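Local coordinates for putative lipoprotein (Bacteroides thetaiotaomicron, PDB 4Q1Z) that is of unknown function but is a two-domain putative lipoprotein of the DUF4876 family, probably tethered to a bacterial membrane by its lipid, at residues A[67-72]-A[77-82]; A[101-106]-A[356-361]; A[150-155]-A[300-305]; A[175-180]-A[252-257]. One frame throughout, in Å; residues are numbered along the deposited sequence.

Contact 1 of 4, residues A[67-72]-A[77-82]; sequences SGTAID and EYYING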
# COMPACT_ATOMS: atom_id res chain seq x y z
N SER A 67 18.10 1.90 15.71
CA SER A 67 17.13 1.53 14.68
C SER A 67 16.00 0.69 15.27
O SER A 67 16.22 -0.21 16.09
CB SER A 67 17.80 0.78 13.53
OG SER A 67 16.88 0.54 12.47
N GLY A 68 14.79 0.98 14.83
CA GLY A 68 13.58 0.32 15.28
C GLY A 68 12.35 1.08 14.84
O GLY A 68 12.43 1.94 13.96
N THR A 69 11.22 0.77 15.48
CA THR A 69 9.91 1.34 15.13
C THR A 69 9.21 1.90 16.36
O THR A 69 9.20 1.29 17.43
CB THR A 69 9.06 0.26 14.38
OG1 THR A 69 9.58 0.13 13.07
CG2 THR A 69 7.58 0.62 14.25
N ALA A 70 8.60 3.09 16.19
CA ALA A 70 7.78 3.72 17.20
C ALA A 70 6.36 3.81 16.68
O ALA A 70 6.15 4.08 15.50
CB ALA A 70 8.32 5.10 17.55
N ILE A 71 5.39 3.50 17.55
CA ILE A 71 3.96 3.60 17.24
C ILE A 71 3.41 4.69 18.16
O ILE A 71 3.66 4.62 19.37
CB ILE A 71 3.22 2.24 17.37
CG1 ILE A 71 3.67 1.25 16.28
CG2 ILE A 71 1.69 2.42 17.28
CD1 ILE A 71 4.78 0.34 16.68
N ASP A 72 2.75 5.72 17.62
CA ASP A 72 2.24 6.80 18.47
C ASP A 72 0.83 6.44 19.00
O ASP A 72 0.33 5.35 18.73
CB ASP A 72 2.33 8.20 17.80
CG ASP A 72 1.35 8.64 16.72
OD1 ASP A 72 0.43 7.87 16.39
OD2 ASP A 72 1.49 9.79 16.23
N GLU A 77 2.67 4.61 12.51
CA GLU A 77 3.91 3.88 12.57
C GLU A 77 5.04 4.73 12.04
O GLU A 77 4.86 5.45 11.06
CB GLU A 77 3.80 2.58 11.79
CG GLU A 77 4.91 1.59 12.11
CD GLU A 77 5.10 0.47 11.11
OE1 GLU A 77 4.09 -0.04 10.59
OE2 GLU A 77 6.27 0.13 10.83
N TYR A 78 6.19 4.66 12.73
CA TYR A 78 7.39 5.40 12.39
C TYR A 78 8.61 4.51 12.36
O TYR A 78 8.82 3.74 13.30
CB TYR A 78 7.66 6.55 13.39
CG TYR A 78 6.53 7.54 13.56
CD1 TYR A 78 5.45 7.26 14.40
CD2 TYR A 78 6.57 8.79 12.94
CE1 TYR A 78 4.42 8.18 14.57
CE2 TYR A 78 5.55 9.72 13.12
CZ TYR A 78 4.47 9.40 13.93
OH TYR A 78 3.44 10.29 14.10
N TYR A 79 9.44 4.65 11.34
CA TYR A 79 10.73 3.99 11.29
C TYR A 79 11.69 5.01 11.90
O TYR A 79 11.83 6.14 11.41
CB TYR A 79 11.12 3.54 9.87
CG TYR A 79 12.49 2.90 9.84
CD1 TYR A 79 12.77 1.75 10.58
CD2 TYR A 79 13.53 3.48 9.12
CE1 TYR A 79 14.04 1.18 10.58
CE2 TYR A 79 14.81 2.91 9.11
CZ TYR A 79 15.06 1.78 9.86
OH TYR A 79 16.33 1.25 9.85
N ILE A 80 12.27 4.66 13.05
CA ILE A 80 13.13 5.60 13.77
C ILE A 80 14.58 5.18 13.62
O ILE A 80 14.89 3.99 13.53
CB ILE A 80 12.65 5.77 15.24
CG1 ILE A 80 12.74 4.45 16.07
CG2 ILE A 80 11.21 6.34 15.26
CD1 ILE A 80 12.37 4.53 17.53
N ASN A 81 15.48 6.17 13.49
CA ASN A 81 16.90 5.94 13.25
C ASN A 81 17.76 7.05 13.84
O ASN A 81 17.34 8.20 13.90
CB ASN A 81 17.18 5.81 11.73
CG ASN A 81 18.07 4.64 11.36
OD1 ASN A 81 19.18 4.47 11.89
ND2 ASN A 81 17.62 3.83 10.41
N GLY A 82 18.96 6.70 14.25
CA GLY A 82 19.91 7.63 14.82
C GLY A 82 21.29 7.03 14.92
O GLY A 82 21.45 5.82 14.81
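The beta hairpin of strands 60-72 and 77-89, two neighbours in the seven-stranded sheet of the N-terminal part of the chain, sets Gly68 opposite Ile80 and Ala70 opposite Tyr78 as hydrogen-bonded antiparallel pairs. Between and beyond them, Ser67-Asn81, Thr69-Tyr79 and Ile71-Glu77 are the non-hydrogen-bonded pairs. Ile80 N gives its hydrogen to Gly68 O at 2.9 Å, and Tyr78 N binds Ala70 O at 2.8 Å; the return bond from Gly68 N to Ile80 O is longer, at 3.3 Å.

On the face of Ala70, Tyr78 and Ile80, Ile80 CG2 meets Ala70 CB at 3.9 Å. Ile80 CG1, between the backbone N and the carbonyl carbon (chi1 63°), lies against the Gly68 carbonyl, and Leu27 of strand 24-35 packs on the same face. Nearer the turn the Tyr78 ring runs along the partner strand, with Ala70 O at its edge, and its OH donates to Asp72 OD2 over 2.9 Å from above the carboxylate plane. Asp72 OD1 meanwhile accepts from the backbone of Glu74 and Asn76, which fixes the carboxylate in the turn. With a phenylalanine at Tyr78, Asp72 OD2 would probably lose this cross-strand donor and the carboxylate would rest on the turn amides.

On the other face Thr69 CG2 touches Glu77 CG at 3.6 Å. Tyr79, its CG trans to the backbone N (chi1 178°), reaches diagonally past the Gly68 carbonyl; Glu361 N bonds to its hydroxyl, and Tyr79 OH donates to Ser67 OG at 2.8 Å.

Contact 2 of 4, residues A[101-106]-A[356-361]; sequences QGLKVS and NPIIRE
Leu103 and Arg360, each with 39 Å² buried, and Ile358, with 37 Å², carry most of this small contact between strand 95-105 and the segment 356-361. No hydrogen bond crosses it, and the backbones stay well apart: Leu103 CA and Ile358 CA are 9.1 Å from each other, so the space is spanned by side chains. Leu103 and Ile358 meet tip to tip. The CD2 methyl of Leu103 lies 3.9 Å from Ile358 CG2 and 4.1 Å from Ile358 CD1, so that it faces both ends of the isoleucine at once.

Arg360 works differently. Its chain leaves the backbone extended and then bends at CG-CD (chi3 -58°), which carries the guanidinium across to strand 95-105. There NH2 comes up to the two methyls of Val105, 3.4 Å from Val105 CG1 and 3.7 Å from Val105 CG2, with CG1 at the edge of the guanidinium and near its plane. The apolar methyls offer that nitrogen no acceptor; Arg360 NH2 makes a weak hydrogen bond to Asn137 O instead, and NH1 forms a long, weak ion pair with Glu77 OE2. Tyr79 of the adjoining strand touches Val105, Ile358 and Arg360 alike and so shares in the packing.

Residues 359-360 form a short, weakly bonded strand paired antiparallel with 365-366, in the part of the chain that links strands 344-347 and 378-382, neighbours in the large eleven-stranded sheet. This linking loop lays Ile358 and Arg360 on the face of the seven-stranded sheet that carries Tyr79, Leu103 and Val105: the packing of a loop on a sheet face.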
# COMPACT_ATOMS: atom_id res chain seq x y z
N GLN A 101 15.58 10.33 14.96
CA GLN A 101 14.52 10.96 14.18
C GLN A 101 13.62 9.90 13.58
O GLN A 101 14.05 8.76 13.39
CB GLN A 101 15.11 11.89 13.12
CG GLN A 101 15.95 13.04 13.73
CD GLN A 101 15.62 14.43 13.20
OE1 GLN A 101 14.49 14.71 12.75
NE2 GLN A 101 16.60 15.33 13.27
N GLY A 102 12.36 10.24 13.38
CA GLY A 102 11.37 9.32 12.84
C GLY A 102 10.82 9.63 11.46
O GLY A 102 10.72 10.78 11.04
N LEU A 103 10.45 8.56 10.75
CA LEU A 103 9.86 8.61 9.41
C LEU A 103 8.45 8.04 9.48
O LEU A 103 8.33 6.87 9.80
CB LEU A 103 10.76 7.79 8.44
CG LEU A 103 10.18 7.46 7.03
CD1 LEU A 103 9.95 8.72 6.20
CD2 LEU A 103 11.08 6.50 6.28
N LYS A 104 7.39 8.82 9.20
CA LYS A 104 6.03 8.24 9.22
C LYS A 104 5.91 7.20 8.09
O LYS A 104 6.25 7.49 6.95
CB LYS A 104 4.89 9.29 9.14
CG LYS A 104 3.50 8.68 9.46
CD LYS A 104 2.43 9.75 9.58
CE LYS A 104 1.04 9.19 9.74
NZ LYS A 104 0.03 10.29 9.83
N VAL A 105 5.50 5.98 8.46
CA VAL A 105 5.40 4.84 7.55
C VAL A 105 3.96 4.33 7.47
O VAL A 105 3.38 3.91 8.49
CB VAL A 105 6.35 3.69 7.99
CG1 VAL A 105 6.04 2.40 7.25
CG2 VAL A 105 7.82 4.08 7.82
N SER A 106 3.39 4.33 6.23
CA SER A 106 2.06 3.77 5.96
C SER A 106 2.22 2.24 5.80
O SER A 106 2.99 1.79 4.95
CB SER A 106 1.42 4.41 4.74
OG SER A 106 0.04 4.10 4.76
N ASN A 356 18.97 9.59 -1.15
CA ASN A 356 19.23 8.15 -1.00
C ASN A 356 18.02 7.42 -0.37
O ASN A 356 17.46 7.92 0.61
CB ASN A 356 20.49 7.91 -0.14
CG ASN A 356 21.70 8.74 -0.51
OD1 ASN A 356 22.01 8.96 -1.70
ND2 ASN A 356 22.43 9.21 0.50
N PRO A 357 17.65 6.21 -0.88
CA PRO A 357 16.50 5.47 -0.28
C PRO A 357 16.75 5.06 1.17
O PRO A 357 17.77 4.44 1.47
CB PRO A 357 16.37 4.23 -1.18
CG PRO A 357 17.05 4.61 -2.45
CD PRO A 357 18.19 5.48 -2.04
N ILE A 358 15.81 5.42 2.07
CA ILE A 358 15.87 5.07 3.49
C ILE A 358 15.58 3.56 3.60
O ILE A 358 14.52 3.11 3.16
CB ILE A 358 14.90 5.96 4.33
CG1 ILE A 358 15.31 7.45 4.22
CG2 ILE A 358 14.86 5.50 5.80
CD1 ILE A 358 14.29 8.47 4.67
N ILE A 359 16.53 2.78 4.15
CA ILE A 359 16.47 1.31 4.26
C ILE A 359 16.08 0.84 5.67
O ILE A 359 16.68 1.29 6.66
CB ILE A 359 17.84 0.69 3.81
CG1 ILE A 359 18.20 1.12 2.37
CG2 ILE A 359 17.92 -0.84 4.00
CD1 ILE A 359 17.17 0.75 1.25
N ARG A 360 15.10 -0.08 5.75
CA ARG A 360 14.67 -0.70 7.00
C ARG A 360 15.69 -1.77 7.29
O ARG A 360 15.58 -2.87 6.76
CB ARG A 360 13.24 -1.28 6.89
CG ARG A 360 12.66 -1.76 8.22
CD ARG A 360 11.22 -2.23 8.13
NE ARG A 360 10.30 -1.20 7.63
CZ ARG A 360 9.60 -0.36 8.39
NH1 ARG A 360 9.71 -0.39 9.71
NH2 ARG A 360 8.79 0.52 7.83
N GLU A 361 16.73 -1.41 8.06
CA GLU A 361 17.90 -2.23 8.39
C GLU A 361 17.54 -3.59 9.03
O GLU A 361 18.30 -4.56 8.88
CB GLU A 361 18.88 -1.47 9.32
CG GLU A 361 19.32 -0.09 8.81
CD GLU A 361 20.38 -0.01 7.72
OE1 GLU A 361 20.17 -0.58 6.63
OE2 GLU A 361 21.38 0.71 7.94

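Contact 3 of 4, residues A[150-155]-A[300-305]; sequences ANLTPG and AKIPIK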
# COMPACT_ATOMS: atom_id res chain seq x y z
N ALA A 150 -11.61 -2.01 -3.43
CA ALA A 150 -12.70 -1.36 -4.16
C ALA A 150 -12.19 -0.27 -5.12
O ALA A 150 -11.14 0.34 -4.90
CB ALA A 150 -13.70 -0.75 -3.17
N ASN A 151 -12.98 -0.03 -6.18
CA ASN A 151 -12.84 1.10 -7.09
C ASN A 151 -14.01 2.02 -6.76
O ASN A 151 -15.09 1.54 -6.39
CB ASN A 151 -12.75 0.71 -8.58
CG ASN A 151 -14.03 0.24 -9.20
OD1 ASN A 151 -14.49 -0.86 -8.93
ND2 ASN A 151 -14.63 1.05 -10.06
N LEU A 152 -13.80 3.32 -6.78
CA LEU A 152 -14.87 4.24 -6.39
C LEU A 152 -15.60 4.77 -7.60
O LEU A 152 -15.08 4.73 -8.71
CB LEU A 152 -14.34 5.43 -5.53
CG LEU A 152 -13.32 5.19 -4.40
CD1 LEU A 152 -13.02 6.46 -3.73
CD2 LEU A 152 -13.83 4.21 -3.34
N THR A 153 -16.80 5.32 -7.35
CA THR A 153 -17.64 5.98 -8.34
C THR A 153 -17.47 7.53 -8.23
O THR A 153 -17.27 8.03 -7.11
CB THR A 153 -19.11 5.57 -8.16
OG1 THR A 153 -19.86 5.98 -9.31
CG2 THR A 153 -19.74 6.15 -6.91
N PRO A 154 -17.62 8.32 -9.33
CA PRO A 154 -17.81 7.91 -10.75
C PRO A 154 -16.60 7.12 -11.25
O PRO A 154 -15.49 7.57 -11.00
CB PRO A 154 -17.94 9.27 -11.48
CG PRO A 154 -18.34 10.25 -10.41
CD PRO A 154 -17.56 9.79 -9.22
N GLY A 155 -16.83 5.95 -11.88
CA GLY A 155 -15.79 5.08 -12.44
C GLY A 155 -14.70 5.84 -13.16
O GLY A 155 -13.53 5.70 -12.82
N ALA A 300 -21.51 1.21 -2.53
CA ALA A 300 -21.23 0.76 -1.15
C ALA A 300 -20.60 1.86 -0.38
O ALA A 300 -19.70 2.53 -0.88
CB ALA A 300 -20.32 -0.47 -1.17
N LYS A 301 -21.10 2.08 0.84
CA LYS A 301 -20.58 3.12 1.74
C LYS A 301 -19.36 2.57 2.44
O LYS A 301 -19.47 1.70 3.30
CB LYS A 301 -21.65 3.60 2.73
CG LYS A 301 -22.70 4.49 2.09
CD LYS A 301 -23.66 4.97 3.15
CE LYS A 301 -25.04 5.23 2.58
NZ LYS A 301 -26.01 5.67 3.62
N ILE A 302 -18.19 3.03 2.00
CA ILE A 302 -16.91 2.60 2.55
C ILE A 302 -16.47 3.60 3.64
O ILE A 302 -16.14 4.73 3.30
CB ILE A 302 -15.85 2.43 1.43
CG1 ILE A 302 -16.27 1.31 0.43
CG2 ILE A 302 -14.43 2.21 2.00
CD1 ILE A 302 -15.68 1.44 -0.93
N PRO A 303 -16.46 3.21 4.94
CA PRO A 303 -15.98 4.14 5.98
C PRO A 303 -14.53 4.54 5.75
O PRO A 303 -13.62 3.70 5.65
CB PRO A 303 -16.16 3.33 7.28
CG PRO A 303 -17.26 2.35 6.94
CD PRO A 303 -16.86 1.93 5.55
N ILE A 304 -14.31 5.86 5.62
CA ILE A 304 -13.01 6.50 5.44
C ILE A 304 -12.00 6.04 6.55
O ILE A 304 -10.82 5.85 6.27
CB ILE A 304 -13.23 8.05 5.43
CG1 ILE A 304 -13.64 8.53 4.02
CG2 ILE A 304 -12.03 8.84 5.97
CD1 ILE A 304 -14.34 9.93 4.00
N LYS A 305 -12.51 5.79 7.76
CA LYS A 305 -11.71 5.36 8.91
C LYS A 305 -11.15 3.92 8.73
O LYS A 305 -10.25 3.53 9.48
CB LYS A 305 -12.53 5.48 10.22
CG LYS A 305 -13.79 4.61 10.30
CD LYS A 305 -14.28 4.46 11.75
CE LYS A 305 -15.64 3.80 11.84
NZ LYS A 305 -16.07 3.55 13.24
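Ile302 CD1 is the single atom on which both partners converge: Ala150 CB stands 3.7 Å from it and Leu152 CD2 4.1 Å. Ile302 has CG1 trans to the carbonyl carbon (chi1 -63°) and an extended chi2 of 156°, and this straight chain pushes the terminal methyl toward strand 148-152. Ala150 directs its CB at the methyl, whereas the Leu152 chain crosses the isoleucine obliquely and touches it with one branch alone. All three residues are buried and the contact is wholly apolar; the CA atoms of Ala150 and Ile302 remain 8.9 Å apart, too far for backbone pairing.

Strand 265-269 frames this core. Its Val267 packs on Ala150 and Leu152, its Ala265 on Leu152 and its Phe269 on Ile302, while Ala150 and Leu152 are backbone-bonded to Val267 and Ala265. On the other segment, Trp277 NE1 bonds to Lys301 O next to the isoleucine, and Lys301 NZ forms a salt bridge with Asp168.

Strand 148-152 lies between strands 265-269 and 177-180 of the eleven-stranded sheet, whereas strand 299-303 is the middle member of a three-stranded antiparallel sheet, flanked by 172-175 and 286-287; Ile302 thus packs one sheet against the other.

Contact 4 of 4, residues A[175-180]-A[252-257]; sequences GERVWK and GSIPQY
Aromatic contact comes first: the indole of Trp179 turns an edge to the face of Tyr257, a T-shaped pair with the five-membered ring and the phenol ring 4.5 Å apart at their centroids and their planes at 57°. Trp179 NE1 sits over the centre of the phenol, 3.4 Å above its plane, with its N-H aimed roughly into the ring, and it approaches Tyr257 CE2 to 3.5 Å.

Contacts of the arginine are next. The Arg177 chain slides past Tyr257, bringing CD and NE each to 3.7 Å from Tyr257 CD1; the guanidinium is turned 79° from the ring plane and so does not stack on it. A bend at chi3 (-62°) sends its tip on to Ile254, whose CG1 lies in the guanidinium plane, 3.6 Å from Arg177 NH2.

The polar ends bind elsewhere. Arg177 NH1 is hydrogen-bonded to Met251 O and His242 NE2, with Tyr245 as cation-pi partner, while Tyr257 OH is bonded to Asn151 OD1 of the adjacent strand. A leucine in place of Tyr257 would probably leave the Trp179 N-H without its aromatic face and Asn151 without that hydroxyl partner.

Since no hydrogen bond joins the two segments directly, the irregular loop 252-257 is held to strand 177-180 by pi and van der Waals contact, with polar anchors on neighbouring residues probably fixing where Arg177 and Tyr257 lie.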
# COMPACT_ATOMS: atom_id res chain seq x y z
N GLY A 175 -18.11 3.16 -3.20
CA GLY A 175 -17.60 2.09 -4.05
C GLY A 175 -18.57 1.60 -5.10
O GLY A 175 -19.76 1.39 -4.83
N GLU A 176 -18.02 1.41 -6.32
CA GLU A 176 -18.70 0.89 -7.50
C GLU A 176 -18.79 -0.64 -7.35
O GLU A 176 -19.90 -1.21 -7.35
CB GLU A 176 -17.95 1.31 -8.76
CG GLU A 176 -18.69 0.97 -10.05
CD GLU A 176 -17.79 0.97 -11.26
OE1 GLU A 176 -17.55 2.07 -11.81
OE2 GLU A 176 -17.31 -0.12 -11.66
N ARG A 177 -17.60 -1.30 -7.19
CA ARG A 177 -17.43 -2.75 -6.97
C ARG A 177 -16.44 -2.98 -5.81
O ARG A 177 -15.48 -2.22 -5.66
CB ARG A 177 -16.99 -3.50 -8.24
CG ARG A 177 -17.30 -4.99 -8.15
CD ARG A 177 -16.78 -5.80 -9.32
NE ARG A 177 -17.37 -5.39 -10.61
CZ ARG A 177 -18.43 -5.97 -11.17
NH1 ARG A 177 -19.06 -6.96 -10.55
NH2 ARG A 177 -18.89 -5.54 -12.34
N VAL A 178 -16.73 -3.97 -4.96
CA VAL A 178 -15.95 -4.34 -3.76
C VAL A 178 -15.61 -5.84 -3.84
O VAL A 178 -16.46 -6.67 -4.17
CB VAL A 178 -16.68 -4.02 -2.41
CG1 VAL A 178 -15.74 -4.16 -1.22
CG2 VAL A 178 -17.36 -2.63 -2.42
N TRP A 179 -14.34 -6.16 -3.58
CA TRP A 179 -13.77 -7.50 -3.49
C TRP A 179 -13.11 -7.63 -2.14
O TRP A 179 -12.85 -6.62 -1.48
CB TRP A 179 -12.73 -7.76 -4.61
CG TRP A 179 -13.21 -7.59 -6.01
CD1 TRP A 179 -13.26 -6.43 -6.74
CD2 TRP A 179 -13.61 -8.64 -6.91
NE1 TRP A 179 -13.74 -6.68 -8.00
CE2 TRP A 179 -13.91 -8.04 -8.15
CE3 TRP A 179 -13.74 -10.04 -6.79
CZ2 TRP A 179 -14.30 -8.80 -9.27
CZ3 TRP A 179 -14.19 -10.77 -7.88
CH2 TRP A 179 -14.45 -10.15 -9.11
N LYS A 180 -12.80 -8.87 -1.74
CA LYS A 180 -12.02 -9.12 -0.53
C LYS A 180 -11.07 -10.28 -0.76
O LYS A 180 -11.28 -11.10 -1.66
CB LYS A 180 -12.88 -9.33 0.74
CG LYS A 180 -13.60 -10.65 0.90
CD LYS A 180 -14.28 -10.66 2.25
CE LYS A 180 -15.26 -11.79 2.39
NZ LYS A 180 -15.84 -11.84 3.75
N GLY A 252 -22.72 -10.57 -11.35
CA GLY A 252 -23.54 -9.99 -12.41
C GLY A 252 -23.07 -10.30 -13.81
O GLY A 252 -22.27 -11.22 -14.04
N SER A 253 -23.56 -9.50 -14.75
CA SER A 253 -23.37 -9.68 -16.19
C SER A 253 -22.00 -9.26 -16.74
O SER A 253 -21.58 -9.84 -17.75
CB SER A 253 -24.48 -8.95 -16.94
OG SER A 253 -24.46 -7.56 -16.66
N ILE A 254 -21.33 -8.26 -16.12
CA ILE A 254 -20.03 -7.76 -16.61
C ILE A 254 -19.02 -8.94 -16.68
O ILE A 254 -18.92 -9.72 -15.73
CB ILE A 254 -19.53 -6.56 -15.75
CG1 ILE A 254 -20.64 -5.48 -15.54
CG2 ILE A 254 -18.23 -5.94 -16.30
CD1 ILE A 254 -21.03 -4.56 -16.71
N PRO A 255 -18.33 -9.11 -17.85
CA PRO A 255 -17.41 -10.26 -18.01
C PRO A 255 -16.01 -10.12 -17.38
O PRO A 255 -15.41 -11.14 -17.06
CB PRO A 255 -17.27 -10.41 -19.53
CG PRO A 255 -17.87 -9.20 -20.13
CD PRO A 255 -18.39 -8.28 -19.07
N GLN A 256 -15.48 -8.88 -17.25
CA GLN A 256 -14.14 -8.61 -16.66
C GLN A 256 -14.28 -7.52 -15.71
O GLN A 256 -15.22 -6.75 -15.83
CB GLN A 256 -13.04 -8.16 -17.69
CG GLN A 256 -13.16 -8.60 -19.12
CD GLN A 256 -14.18 -7.90 -19.97
OE1 GLN A 256 -14.51 -6.73 -19.78
NE2 GLN A 256 -14.68 -8.64 -20.97
N TYR A 257 -13.30 -7.39 -14.79
CA TYR A 257 -13.24 -6.31 -13.84
C TYR A 257 -12.32 -5.31 -14.48
O TYR A 257 -11.10 -5.30 -14.27
CB TYR A 257 -12.78 -6.81 -12.45
CG TYR A 257 -12.72 -5.69 -11.42
CD1 TYR A 257 -13.77 -4.78 -11.28
CD2 TYR A 257 -11.60 -5.54 -10.60
CE1 TYR A 257 -13.69 -3.73 -10.37
CE2 TYR A 257 -11.54 -4.52 -9.66
CZ TYR A 257 -12.58 -3.61 -9.55
OH TYR A 257 -12.53 -2.59 -8.64

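Overall arrangement
Contact 1 alone pairs backbones; the other three are made by side chains. Contact 1 lies wholly in the seven-stranded sheet and contact 2 has one side, 101-106, in it; there strands 77-89 and 95-105 are neighbours joined by Glu77 O-Val105 N and Tyr79 O-Leu103 N bonds. Contacts 3 and 4 lie across the chain's centre, about 30 to 39 Å from the first two between centres, and meet through adjacent strands 148-152 and 177-180. Contacts 1, 3 and 4 are mostly buried, though Ile254 in contact 4 is exposed; contact 2 is only partly buried. Contact 3 is purely aliphatic between sheets, whereas contacts 2 and 4 add an arginine, and contact 4 aromatic rings, where loops meet strands.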